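PDB 3SUK: cerato-platanin-like protein from Moniliophthora perniciosa, which is of unknown function but belongs to the cerato-platanins, a family of small secreted fungal proteins with a double-psi beta-barrel fold. Local coordinates for residues V41-G55 against N79-A93. Sequence-based numbering, arbitrary orientation.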
ATOM      1  N   VAL A  41       2.935  -9.080   6.099  1.00 11.71           N
ATOM      2  CA  VAL A  41       1.749  -8.284   6.186  1.00 11.29           C
ATOM      3  C   VAL A  41       0.608  -9.135   5.575  1.00 11.59           C
ATOM      4  O   VAL A  41       0.768  -9.678   4.542  1.00 11.19           O
ATOM      5  CB  VAL A  41       1.946  -6.982   5.409  1.00 10.23           C
ATOM      6  CG1 VAL A  41       0.679  -6.159   5.526  1.00 10.43           C
ATOM      7  CG2 VAL A  41       3.174  -6.190   5.985  1.00 12.04           C
ATOM      8  N   PRO A  42      -0.548  -9.206   6.228  1.00 10.91           N
ATOM      9  CA  PRO A  42      -1.547 -10.186   5.813  1.00 12.28           C
ATOM     10  C   PRO A  42      -2.098 -10.004   4.404  1.00 11.51           C
ATOM     11  O   PRO A  42      -2.577 -10.923   3.829  1.00 14.12           O
ATOM     12  CB  PRO A  42      -2.655 -10.045   6.884  1.00 11.13           C
ATOM     13  CG  PRO A  42      -1.960  -9.544   8.054  1.00 13.24           C
ATOM     14  CD  PRO A  42      -0.913  -8.611   7.520  1.00 12.90           C
ATOM     15  N   THR A  43      -2.034  -8.797   3.870  1.00 10.89           N
ATOM     16  CA  THR A  43      -2.565  -8.517   2.542  1.00 10.76           C
ATOM     17  C   THR A  43      -1.483  -8.618   1.449  1.00 10.13           C
ATOM     18  O   THR A  43      -1.740  -8.342   0.333  1.00 10.20           O
ATOM     19  CB  THR A  43      -3.180  -7.107   2.535  1.00  8.97           C
ATOM     20  OG1 THR A  43      -2.185  -6.193   2.961  1.00 10.28           O
ATOM     21  CG2 THR A  43      -4.342  -7.011   3.531  1.00 11.64           C
ATOM     22  N   PHE A  44      -0.273  -9.012   1.796  1.00  9.83           N
ATOM     23  CA  PHE A  44       0.812  -8.952   0.831  1.00 11.10           C
ATOM     24  C   PHE A  44       0.393  -9.751  -0.410  1.00 11.71           C
ATOM     25  O   PHE A  44      -0.110 -10.834  -0.289  1.00 12.88           O
ATOM     26  CB  PHE A  44       2.098  -9.591   1.403  1.00 11.08           C
ATOM     27  CG  PHE A  44       3.257  -9.571   0.428  1.00 12.57           C
ATOM     28  CD1 PHE A  44       4.082  -8.492   0.371  1.00 12.99           C
ATOM     29  CD2 PHE A  44       3.486 -10.621  -0.436  1.00 11.97           C
ATOM     30  CE1 PHE A  44       5.127  -8.438  -0.508  1.00 11.70           C
ATOM     31  CE2 PHE A  44       4.539 -10.570  -1.309  1.00 14.07           C
ATOM     32  CZ  PHE A  44       5.352  -9.466  -1.331  1.00 12.05           C
ATOM     33  N   PRO A  45       0.621  -9.231  -1.606  1.00 11.72           N
ATOM     34  CA  PRO A  45       1.474  -8.080  -1.940  1.00 12.36           C
ATOM     35  C   PRO A  45       0.701  -6.767  -2.005  1.00 10.44           C
ATOM     36  O   PRO A  45       1.191  -5.848  -2.586  1.00 10.50           O
ATOM     37  CB  PRO A  45       1.959  -8.439  -3.343  1.00 13.58           C
ATOM     38  CG  PRO A  45       0.778  -9.092  -3.952  1.00 12.84           C
ATOM     39  CD  PRO A  45       0.165  -9.928  -2.811  1.00 11.63           C
ATOM     40  N   HIS A  46      -0.472  -6.719  -1.398  1.00  8.78           N
ATOM     41  CA  HIS A  46      -1.220  -5.464  -1.350  1.00  9.87           C
ATOM     42  C   HIS A  46      -0.662  -4.618  -0.209  1.00  8.24           C
ATOM     43  O   HIS A  46      -1.228  -4.519   0.841  1.00  8.08           O
ATOM     44  CB  HIS A  46      -2.714  -5.704  -1.116  1.00  9.53           C
ATOM     45  CG  HIS A  46      -3.379  -6.543  -2.159  1.00  9.23           C
ATOM     46  ND1 HIS A  46      -4.674  -6.983  -2.042  1.00 10.96           N
ATOM     47  CD2 HIS A  46      -2.924  -7.023  -3.329  1.00  9.32           C
ATOM     48  CE1 HIS A  46      -4.979  -7.716  -3.093  1.00 14.80           C
ATOM     49  NE2 HIS A  46      -3.939  -7.751  -3.895  1.00 11.12           N
ATOM     50  N   ILE A  47       0.494  -4.031  -0.473  1.00  8.23           N
ATOM     51  CA  ILE A  47       1.165  -3.166   0.488  1.00  7.70           C
ATOM     52  C   ILE A  47       1.782  -1.984  -0.252  1.00  6.50           C
ATOM     53  O   ILE A  47       2.002  -2.058  -1.438  1.00  7.59           O
ATOM     54  CB  ILE A  47       2.265  -3.888   1.285  1.00  7.59           C
ATOM     55  CG1 ILE A  47       3.316  -4.463   0.343  1.00  9.78           C
ATOM     56  CG2 ILE A  47       1.688  -4.970   2.219  1.00  8.71           C
ATOM     57  CD1 ILE A  47       4.640  -4.783   0.988  1.00 11.58           C
ATOM     58  N   GLY A  48       2.016  -0.905   0.472  1.00  6.46           N
ATOM     59  CA  GLY A  48       2.646   0.243  -0.136  1.00  8.40           C
ATOM     60  C   GLY A  48       2.863   1.415   0.792  1.00  8.48           C
ATOM     61  O   GLY A  48       2.560   1.381   1.951  1.00  9.23           O
ATOM     62  N   ALA A  49       3.383   2.478   0.194  1.00  8.29           N
ATOM     63  CA  ALA A  49       3.565   3.750   0.858  1.00  9.26           C
ATOM     64  C   ALA A  49       2.322   4.622   0.619  1.00  6.62           C
ATOM     65  O   ALA A  49       1.683   4.438  -0.402  1.00  7.24           O
ATOM     66  CB  ALA A  49       4.814   4.439   0.314  1.00  8.32           C
ATOM     67  N   SER A  50       2.006   5.512   1.564  1.00  7.39           N
ATOM     68  CA  SER A  50       0.950   6.499   1.423  1.00  8.45           C
ATOM     69  C   SER A  50       1.408   7.852   1.987  1.00  7.56           C
ATOM     70  O   SER A  50       2.114   7.914   2.938  1.00  8.88           O
ATOM     71  CB  SER A  50      -0.312   6.044   2.150  1.00  8.10           C
ATOM     72  OG  SER A  50      -1.257   7.069   2.253  1.00  9.92           O
ATOM     73  N   SER A  51       0.937   8.917   1.373  1.00  9.44           N
ATOM     74  CA  SER A  51       1.140  10.283   1.867  1.00  9.12           C
ATOM     75  C   SER A  51       0.425  10.529   3.181  1.00 10.36           C
ATOM     76  O   SER A  51       0.708  11.474   3.871  1.00 10.57           O
ATOM     77  CB  SER A  51       0.751  11.321   0.808  1.00 10.36           C
ATOM     78  OG  SER A  51      -0.496  11.106   0.251  1.00 10.87           O
ATOM     79  N   ASP A  52      -0.484   9.630   3.543  1.00  9.00           N
ATOM     80  CA  ASP A  52      -1.134   9.689   4.865  1.00 10.62           C
ATOM     81  C   ASP A  52      -0.121   9.444   5.982  1.00 10.29           C
ATOM     82  O   ASP A  52      -0.332   9.823   7.083  1.00 10.92           O
ATOM     83  CB  ASP A  52      -2.309   8.704   5.009  1.00  9.46           C
ATOM     84  CG  ASP A  52      -3.546   9.132   4.258  1.00 10.38           C
ATOM     85  OD1 ASP A  52      -3.544  10.180   3.659  1.00 14.28           O
ATOM     86  OD2 ASP A  52      -4.521   8.415   4.317  1.00 12.56           O
ATOM     87  N   ILE A  53       0.928   8.719   5.651  1.00  9.08           N
ATOM     88  CA  ILE A  53       1.982   8.428   6.591  1.00  9.31           C
ATOM     89  C   ILE A  53       3.078   9.507   6.400  1.00 12.24           C
ATOM     90  O   ILE A  53       3.773   9.520   5.426  1.00 10.45           O
ATOM     91  CB  ILE A  53       2.554   6.992   6.362  1.00  9.96           C
ATOM     92  CG1 ILE A  53       1.534   5.938   6.818  1.00  7.80           C
ATOM     93  CG2 ILE A  53       3.843   6.821   7.106  1.00  9.87           C
ATOM     94  CD1 ILE A  53       1.787   4.536   6.281  1.00  9.33           C
ATOM     95  N   GLY A  54       3.145  10.406   7.371  1.00 11.86           N
ATOM     96  CA  GLY A  54       4.087  11.512   7.377  1.00 14.07           C
ATOM     97  C   GLY A  54       5.523  11.060   7.454  1.00 14.88           C
ATOM     98  O   GLY A  54       6.406  11.702   6.970  1.00 19.08           O
ATOM     99  N   GLY A  55       5.759   9.978   8.162  1.00 15.41           N
ATOM    100  CA  GLY A  55       7.093   9.498   8.432  1.00 14.47           C
ATOM    101  C   GLY A  55       7.054   8.609   9.661  1.00 15.57           C
ATOM    102  O   GLY A  55       6.012   8.094  10.009  1.00 14.98           O
ATOM    103  N   ASN A  79      -7.853  -4.375  -1.110  1.00  7.84           N
ATOM    104  CA  ASN A  79      -7.527  -3.880   0.193  1.00  8.01           C
ATOM    105  C   ASN A  79      -6.014  -3.924   0.435  1.00  8.71           C
ATOM    106  O   ASN A  79      -5.365  -4.872   0.142  1.00 10.94           O
ATOM    107  CB  ASN A  79      -8.253  -4.692   1.268  1.00  8.84           C
ATOM    108  CG  ASN A  79      -9.782  -4.651   1.122  1.00 10.87           C
ATOM    109  OD1 ASN A  79     -10.350  -3.715   0.676  1.00 11.82           O
ATOM    110  ND2 ASN A  79     -10.387  -5.736   1.442  1.00 14.89           N
ATOM    111  N   LEU A  80      -5.492  -2.818   0.924  1.00  7.06           N
ATOM    112  CA  LEU A  80      -4.069  -2.579   0.944  1.00  7.58           C
ATOM    113  C   LEU A  80      -3.633  -1.964   2.260  1.00  7.12           C
ATOM    114  O   LEU A  80      -4.279  -1.111   2.768  1.00  7.49           O
ATOM    115  CB  LEU A  80      -3.701  -1.655  -0.231  1.00  7.31           C
ATOM    116  CG  LEU A  80      -2.189  -1.349  -0.330  1.00  6.66           C
ATOM    117  CD1 LEU A  80      -1.700  -1.467  -1.780  1.00  8.61           C
ATOM    118  CD2 LEU A  80      -1.882   0.080   0.182  1.00  8.51           C
ATOM    119  N   VAL A  81      -2.481  -2.382   2.770  1.00  7.72           N
ATOM    120  CA  VAL A  81      -1.931  -1.817   4.007  1.00  7.12           C
ATOM    121  C   VAL A  81      -0.822  -0.844   3.684  1.00  5.64           C
ATOM    122  O   VAL A  81       0.074  -1.158   3.000  1.00  7.12           O
ATOM    123  CB  VAL A  81      -1.375  -2.930   4.967  1.00  6.55           C
ATOM    124  CG1 VAL A  81      -0.720  -2.311   6.235  1.00  8.81           C
ATOM    125  CG2 VAL A  81      -2.536  -3.893   5.378  1.00  8.68           C
ATOM    126  N   ALA A  82      -0.920   0.317   4.283  1.00  6.46           N
ATOM    127  CA  ALA A  82       0.121   1.326   4.160  1.00  7.17           C
ATOM    128  C   ALA A  82       1.165   1.175   5.257  1.00  7.40           C
ATOM    129  O   ALA A  82       0.844   1.124   6.378  1.00  7.73           O
ATOM    130  CB  ALA A  82      -0.516   2.720   4.143  1.00  9.15           C
ATOM    131  N   ILE A  83       2.401   1.056   4.820  1.00  8.45           N
ATOM    132  CA  ILE A  83       3.537   0.816   5.711  1.00  9.55           C
ATOM    133  C   ILE A  83       4.711   1.813   5.630  1.00  9.34           C
ATOM    134  O   ILE A  83       5.728   1.593   6.225  1.00 10.04           O
ATOM    135  CB  ILE A  83       4.083  -0.617   5.458  1.00  9.89           C
ATOM    136  CG1 ILE A  83       4.754  -0.746   4.080  1.00 10.78           C
ATOM    137  CG2 ILE A  83       2.948  -1.645   5.636  1.00  8.88           C
ATOM    138  CD1 ILE A  83       5.545  -2.014   3.872  1.00 14.89           C
ATOM    139  N   ASP A  84       4.576   2.838   4.804  1.00  7.99           N
ATOM    140  CA  ASP A  84       5.716   3.717   4.522  1.00  8.95           C
ATOM    141  C   ASP A  84       5.148   5.064   4.088  1.00  8.30           C
ATOM    142  O   ASP A  84       3.997   5.152   3.783  1.00  9.26           O
ATOM    143  CB  ASP A  84       6.579   3.069   3.427  1.00  8.75           C
ATOM    144  CG  ASP A  84       8.014   3.620   3.324  1.00  8.84           C
ATOM    145  OD1 ASP A  84       8.397   4.422   4.143  1.00  9.99           O
ATOM    146  OD2 ASP A  84       8.655   3.178   2.366  1.00 10.65           O
ATOM    147  N   HIS A  85       5.993   6.076   4.100  1.00  9.06           N
ATOM    148  CA  HIS A  85       5.675   7.411   3.605  1.00  8.10           C
ATOM    149  C   HIS A  85       5.806   7.495   2.080  1.00  8.99           C
ATOM    150  O   HIS A  85       6.744   7.066   1.574  1.00 10.80           O
ATOM    151  CB  HIS A  85       6.641   8.433   4.262  1.00 10.90           C
ATOM    152  CG  HIS A  85       6.593   9.804   3.635  1.00  9.11           C
ATOM    153  ND1 HIS A  85       5.554  10.675   3.828  1.00 11.19           N
ATOM    154  CD2 HIS A  85       7.436  10.418   2.781  1.00 14.65           C
ATOM    155  CE1 HIS A  85       5.773  11.784   3.151  1.00 13.85           C
ATOM    156  NE2 HIS A  85       6.914  11.653   2.518  1.00 13.61           N
ATOM    157  N   ALA A  86       4.837   8.143   1.438  1.00  9.76           N
ATOM    158  CA  ALA A  86       4.911   8.527   0.024  1.00  9.20           C
ATOM    159  C   ALA A  86       4.757  10.037  -0.021  1.00 10.00           C
ATOM    160  O   ALA A  86       4.134  10.618   0.806  1.00  9.95           O
ATOM    161  CB  ALA A  86       3.786   7.884  -0.746  1.00  9.13           C
ATOM    162  N   GLY A  87       5.356  10.647  -1.018  1.00 11.06           N
ATOM    163  CA  GLY A  87       5.201  12.066  -1.224  1.00 11.40           C
ATOM    164  C   GLY A  87       3.829  12.477  -1.719  1.00 12.26           C
ATOM    165  O   GLY A  87       3.459  13.565  -1.547  1.00 11.86           O
ATOM    166  N   ASN A  88       3.143  11.616  -2.434  1.00 11.03           N
ATOM    167  CA  ASN A  88       1.887  11.999  -3.081  1.00 12.07           C
ATOM    168  C   ASN A  88       0.984  10.789  -3.384  1.00  9.57           C
ATOM    169  O   ASN A  88       1.195  10.137  -4.354  1.00 12.29           O
ATOM    170  CB  ASN A  88       2.261  12.751  -4.385  1.00 14.81           C
ATOM    171  CG  ASN A  88       1.106  13.129  -5.229  1.00 12.98           C
ATOM    172  OD1 ASN A  88       0.047  13.343  -4.779  1.00 16.15           O
ATOM    173  ND2 ASN A  88       1.383  13.304  -6.488  1.00 17.58           N
ATOM    174  N   GLY A  89      -0.050  10.588  -2.604  1.00  9.64           N
ATOM    175  CA  GLY A  89      -0.875   9.392  -2.727  1.00 10.12           C
ATOM    176  C   GLY A  89      -0.165   8.078  -2.395  1.00  7.52           C
ATOM    177  O   GLY A  89       0.527   8.016  -1.420  1.00  8.85           O
ATOM    178  N   PHE A  90      -0.340   7.083  -3.244  1.00  8.53           N
ATOM    179  CA  PHE A  90       0.186   5.743  -2.955  1.00  7.91           C
ATOM    180  C   PHE A  90       1.333   5.340  -3.873  1.00  7.92           C
ATOM    181  O   PHE A  90       1.279   5.534  -5.061  1.00  8.12           O
ATOM    182  CB  PHE A  90      -0.898   4.645  -3.136  1.00  8.29           C
ATOM    183  CG  PHE A  90      -2.045   4.710  -2.172  1.00  8.67           C
ATOM    184  CD1 PHE A  90      -1.909   4.187  -0.920  1.00  8.98           C
ATOM    185  CD2 PHE A  90      -3.291   5.192  -2.564  1.00  9.54           C
ATOM    186  CE1 PHE A  90      -2.944   4.224  -0.051  1.00  8.59           C
ATOM    187  CE2 PHE A  90      -4.337   5.233  -1.670  1.00 11.20           C
ATOM    188  CZ  PHE A  90      -4.137   4.710  -0.421  1.00 10.26           C
ATOM    189  N   ASN A  91       2.349   4.737  -3.287  1.00  7.93           N
ATOM    190  CA  ASN A  91       3.324   3.977  -4.041  1.00  8.77           C
ATOM    191  C   ASN A  91       3.229   2.508  -3.595  1.00  7.83           C
ATOM    192  O   ASN A  91       3.595   2.175  -2.538  1.00  9.70           O
ATOM    193  CB  ASN A  91       4.762   4.442  -3.768  1.00  9.71           C
ATOM    194  CG  ASN A  91       4.964   5.940  -3.870  1.00 10.93           C
ATOM    195  OD1 ASN A  91       4.309   6.646  -4.572  1.00 13.82           O
ATOM    196  ND2 ASN A  91       5.920   6.392  -3.128  1.00 12.93           N
ATOM    197  N   VAL A  92       2.756   1.663  -4.494  1.00  7.51           N
ATOM    198  CA  VAL A  92       2.423   0.280  -4.150  1.00  7.88           C
ATOM    199  C   VAL A  92       3.268  -0.761  -4.865  1.00  7.50           C
ATOM    200  O   VAL A  92       3.915  -0.481  -5.791  1.00  7.74           O
ATOM    201  CB  VAL A  92       0.891  -0.025  -4.362  1.00  6.81           C
ATOM    202  CG1 VAL A  92       0.048   1.031  -3.589  1.00  8.92           C
ATOM    203  CG2 VAL A  92       0.524  -0.107  -5.860  1.00  8.87           C
ATOM    204  N   ALA A  93       3.206  -1.996  -4.390  1.00  7.30           N
ATOM    205  CA  ALA A  93       3.927  -3.063  -5.086  1.00  7.69           C
ATOM    206  C   ALA A  93       3.379  -3.135  -6.513  1.00  7.64           C
ATOM    207  O   ALA A  93       2.223  -2.972  -6.743  1.00  7.83           O
ATOM    208  CB  ALA A  93       3.727  -4.391  -4.359  1.00  7.36           C
TER
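The His85 ring meets Ile53 at its edge. ND1 donates to Ile53 O at 2.7 Å, in both the ring plane and the carbonyl plane. The contact centres on strand 47-50 of the double-psi beta-barrel. The His46 ring, just before this strand, also uses an edge: ND1 makes a weak bond to Asn79 O, while NE2 is held by Glu99. Phe90, on strand 90-92, turns an edge to Ala49 O, and its CE1 lies 3.9 Å from Ser50 CB; Tyr65 packs edge-to-face with this ring. Within 41-55, Pro45 CB covers one face of the Phe44 ring. Strand 47-50 lies between 79-83, to which it runs parallel, and 90-92, to which it runs antiparallel. Gly48 N donates to Val81 O, and Gly48 O accepts from Ile83 N at 2.9 Å. On the other side Ala49 and Asn91 form a hydrogen-bonded pair. Gly48 faces Val92 in the neighbouring non-hydrogen-bonded pair, where a CB on Gly48 would clash with Asn91 O and Val92 CG1.

At one end His46 O is gripped twice. Thr43 OG1 and Val81 N reach it from opposite faces of its plane, at 2.9 and 3.1 Å. The Thr43 hydroxyl sits between its own backbone N and carbonyl carbon (chi1 56°), which turns it to His46 O and sets it 3.4 Å from Val81 CG2. A valine in its place would probably leave His46 O with one of these two bonds, that from Val81 N. Val41 CG1 lies against Val81 CB and CG2.

At the other end Ile53 CD1 packs on Ala82 CB at 3.6 Å. Asp84, whose carboxylate bonds Tyr12 and Ala23 N, gives its backbone O to Ser50 N. Ser51 OG accepts from Gly89 N at 2.9 Å, with a bent N-H...O angle of 131°.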